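Local structure of glutathione s-transferase I (Zea mays, 1AXD) at residues A[19-24]-A[72-77]. The protein probably catalyses the conjugation of glutathione to electrophilic compounds, including herbicides, as a dimeric glutathione S-transferase of maize. Residues are numbered along the deposited sequence; the frame is centred on the assembly and turned at random.
Sequences TALEEA and KYAARK
Two helices of the thioredoxin-like N-terminal domain, 14-24 and 67-78, pack side by side here through Leu21, Ala24 and Ala74. The axes of 19-24 and 72-77 run nearly parallel, 8° apart, and approach to 8.7 Å, a spacing consistent with the small alanine side chains between them. The methyl of Ala74 points at the neighbouring helix and meets one branch of Leu21: CD2 of Leu21 lies 3.4 Å from CB of Ala74. CG of Leu21 sits beside the backbone N (chi1 -71°), and from there CD2 reaches across to Ala74, although the CB itself does not point that way. The same side chain also touches Met3 and Leu5 of strand 3-6, which places it against the sheet. One turn further on, Ala24 turns its methyl toward helix 67-78, with CB 3.4 Å from Ala74 O. Ala75 adds a looser contact, its CA 4.4 Å from Ala24 CB. Between these segments the contact is thus van der Waals packing, burying a modest 158 Å² in all. Polar links lie around it: Glu23 forms a salt bridge with Arg199, while Arg76 forms one with Asp95 of the second subunit, so that helix 67-78 also faces the dimer partner. Parallel helices covering one face of a mixed four-stranded sheet of order 2-1-3-4 are characteristic of the glutathione S-transferase version of the thioredoxin fold.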
ATOM      1  N   THR A  19      11.137  -1.182  13.240  1.00 17.59           N
ATOM      2  CA  THR A  19      12.210  -1.820  12.485  1.00 18.41           C
ATOM      3  C   THR A  19      12.980  -0.808  11.671  1.00 23.35           C
ATOM      4  O   THR A  19      14.197  -0.808  11.714  1.00 29.56           O
ATOM      5  CB  THR A  19      11.665  -2.868  11.508  1.00 18.42           C
ATOM      6  OG1 THR A  19      10.778  -3.747  12.199  1.00 18.10           O
ATOM      7  CG2 THR A  19      12.824  -3.690  10.897  1.00 11.01           C
ATOM      8  N   ALA A  20      12.277   0.034  10.920  1.00 23.27           N
ATOM      9  CA  ALA A  20      12.919   1.040  10.081  1.00 22.81           C
ATOM     10  C   ALA A  20      13.603   2.120  10.895  1.00 24.42           C
ATOM     11  O   ALA A  20      14.672   2.576  10.509  1.00 23.80           O
ATOM     12  CB  ALA A  20      11.888   1.635   9.103  1.00 14.47           C
ATOM     13  N   LEU A  21      13.009   2.509  12.017  1.00 21.59           N
ATOM     14  CA  LEU A  21      13.584   3.542  12.855  1.00 21.16           C
ATOM     15  C   LEU A  21      14.858   3.044  13.444  1.00 26.91           C
ATOM     16  O   LEU A  21      15.832   3.779  13.484  1.00 26.93           O
ATOM     17  CB  LEU A  21      12.579   3.944  13.928  1.00 22.06           C
ATOM     18  CG  LEU A  21      11.357   4.730  13.402  1.00 22.73           C
ATOM     19  CD1 LEU A  21      10.160   4.629  14.367  1.00 23.14           C
ATOM     20  CD2 LEU A  21      11.720   6.200  13.176  1.00 15.18           C
ATOM     21  N   GLU A  22      14.875   1.776  13.843  1.00 31.58           N
ATOM     22  CA  GLU A  22      16.065   1.157  14.420  1.00 31.97           C
ATOM     23  C   GLU A  22      17.176   1.032  13.404  1.00 34.38           C
ATOM     24  O   GLU A  22      18.332   1.170  13.761  1.00 40.31           O
ATOM     25  CB  GLU A  22      15.730  -0.237  14.966  1.00 28.89           C
ATOM     26  CG  GLU A  22      14.867  -0.251  16.223  1.00 35.23           C
ATOM     27  CD  GLU A  22      15.564   0.337  17.444  1.00 38.53           C
ATOM     28  OE1 GLU A  22      16.807   0.413  17.446  1.00 45.04           O
ATOM     29  OE2 GLU A  22      14.873   0.708  18.418  1.00 38.85           O
ATOM     30  N   GLU A  23      16.826   0.751  12.156  1.00 35.96           N
ATOM     31  CA  GLU A  23      17.795   0.578  11.083  1.00 35.56           C
ATOM     32  C   GLU A  23      18.352   1.905  10.591  1.00 37.13           C
ATOM     33  O   GLU A  23      19.530   1.985  10.277  1.00 38.33           O
ATOM     34  CB  GLU A  23      17.141  -0.202   9.937  1.00 32.06           C
ATOM     35  CG  GLU A  23      18.081  -0.625   8.824  1.00 41.04           C
ATOM     36  CD  GLU A  23      19.105  -1.675   9.246  1.00 43.10           C
ATOM     37  OE1 GLU A  23      18.718  -2.702   9.845  1.00 44.89           O
ATOM     38  OE2 GLU A  23      20.302  -1.481   8.951  1.00 45.30           O
ATOM     39  N   ALA A  24      17.514   2.931  10.511  1.00 37.53           N
ATOM     40  CA  ALA A  24      17.970   4.244  10.060  1.00 38.17           C
ATOM     41  C   ALA A  24      18.753   4.900  11.154  1.00 36.42           C
ATOM     42  O   ALA A  24      19.419   5.888  10.901  1.00 36.66           O
ATOM     43  CB  ALA A  24      16.763   5.121   9.632  1.00 32.76           C
ATOM     44  N   LYS A  72       8.990   5.134   5.252  1.00 18.36           N
ATOM     45  CA  LYS A  72       9.728   5.858   4.225  1.00 16.46           C
ATOM     46  C   LYS A  72      10.286   7.130   4.782  1.00 18.88           C
ATOM     47  O   LYS A  72      11.357   7.529   4.385  1.00 21.89           O
ATOM     48  CB  LYS A  72       8.849   6.161   3.013  1.00 17.58           C
ATOM     49  CG  LYS A  72       8.248   4.943   2.357  1.00 29.19           C
ATOM     50  CD  LYS A  72       7.554   5.304   1.051  1.00 36.82           C
ATOM     51  CE  LYS A  72       6.705   4.141   0.502  1.00 43.52           C
ATOM     52  NZ  LYS A  72       5.524   3.782   1.361  1.00 42.24           N
ATOM     53  N   TYR A  73       9.580   7.771   5.699  1.00 18.89           N
ATOM     54  CA  TYR A  73      10.068   9.004   6.300  1.00 18.18           C
ATOM     55  C   TYR A  73      11.301   8.802   7.151  1.00 20.61           C
ATOM     56  O   TYR A  73      12.217   9.598   7.067  1.00 25.74           O
ATOM     57  CB  TYR A  73       8.976   9.636   7.146  1.00 17.75           C
ATOM     58  CG  TYR A  73       9.415  10.877   7.881  1.00 20.00           C
ATOM     59  CD1 TYR A  73       9.498  12.099   7.229  1.00 18.96           C
ATOM     60  CD2 TYR A  73       9.689  10.839   9.244  1.00 20.22           C
ATOM     61  CE1 TYR A  73       9.829  13.246   7.912  1.00 25.11           C
ATOM     62  CE2 TYR A  73      10.020  11.988   9.936  1.00 20.56           C
ATOM     63  CZ  TYR A  73      10.084  13.185   9.263  1.00 24.28           C
ATOM     64  OH  TYR A  73      10.350  14.338   9.951  1.00 30.08           O
ATOM     65  N   ALA A  74      11.320   7.784   7.997  1.00 18.33           N
ATOM     66  CA  ALA A  74      12.481   7.554   8.838  1.00 19.61           C
ATOM     67  C   ALA A  74      13.715   7.290   8.009  1.00 25.00           C
ATOM     68  O   ALA A  74      14.808   7.661   8.417  1.00 27.28           O
ATOM     69  CB  ALA A  74      12.201   6.408   9.790  1.00 23.49           C
ATOM     70  N   ALA A  75      13.558   6.635   6.864  1.00 26.07           N
ATOM     71  CA  ALA A  75      14.697   6.348   5.998  1.00 26.85           C
ATOM     72  C   ALA A  75      15.043   7.601   5.259  1.00 27.40           C
ATOM     73  O   ALA A  75      16.183   8.014   5.265  1.00 30.21           O
ATOM     74  CB  ALA A  75      14.358   5.204   5.035  1.00 20.66           C
ATOM     75  N   ARG A  76      14.039   8.229   4.683  1.00 28.62           N
ATOM     76  CA  ARG A  76      14.177   9.463   3.931  1.00 32.76           C
ATOM     77  C   ARG A  76      14.899  10.546   4.757  1.00 33.56           C
ATOM     78  O   ARG A  76      15.609  11.361   4.189  1.00 33.60           O
ATOM     79  CB  ARG A  76      12.762   9.924   3.557  1.00 33.28           C
ATOM     80  CG  ARG A  76      12.642  10.944   2.453  1.00 40.17           C
ATOM     81  CD  ARG A  76      11.212  11.502   2.420  1.00 45.76           C
ATOM     82  NE  ARG A  76      10.243  10.568   1.851  1.00 39.78           N
ATOM     83  CZ  ARG A  76      10.214  10.238   0.565  1.00 39.99           C
ATOM     84  NH1 ARG A  76      11.102  10.760  -0.272  1.00 39.38           N
ATOM     85  NH2 ARG A  76       9.280   9.416   0.107  1.00 40.71           N
ATOM     86  N   LYS A  77      14.720  10.520   6.077  1.00 33.53           N
ATOM     87  CA  LYS A  77      15.316  11.489   6.999  1.00 31.88           C
ATOM     88  C   LYS A  77      16.645  11.080   7.629  1.00 32.23           C
ATOM     89  O   LYS A  77      17.445  11.945   7.931  1.00 32.34           O
ATOM     90  CB  LYS A  77      14.300  11.798   8.104  1.00 30.51           C
ATOM     91  CG  LYS A  77      14.835  12.552   9.313  1.00 32.40           C
ATOM     92  CD  LYS A  77      13.852  12.467  10.483  1.00 34.48           C
ATOM     93  CE  LYS A  77      14.380  13.142  11.751  1.00 37.54           C
ATOM     94  NZ  LYS A  77      14.463  14.628  11.647  1.00 38.20           N
TER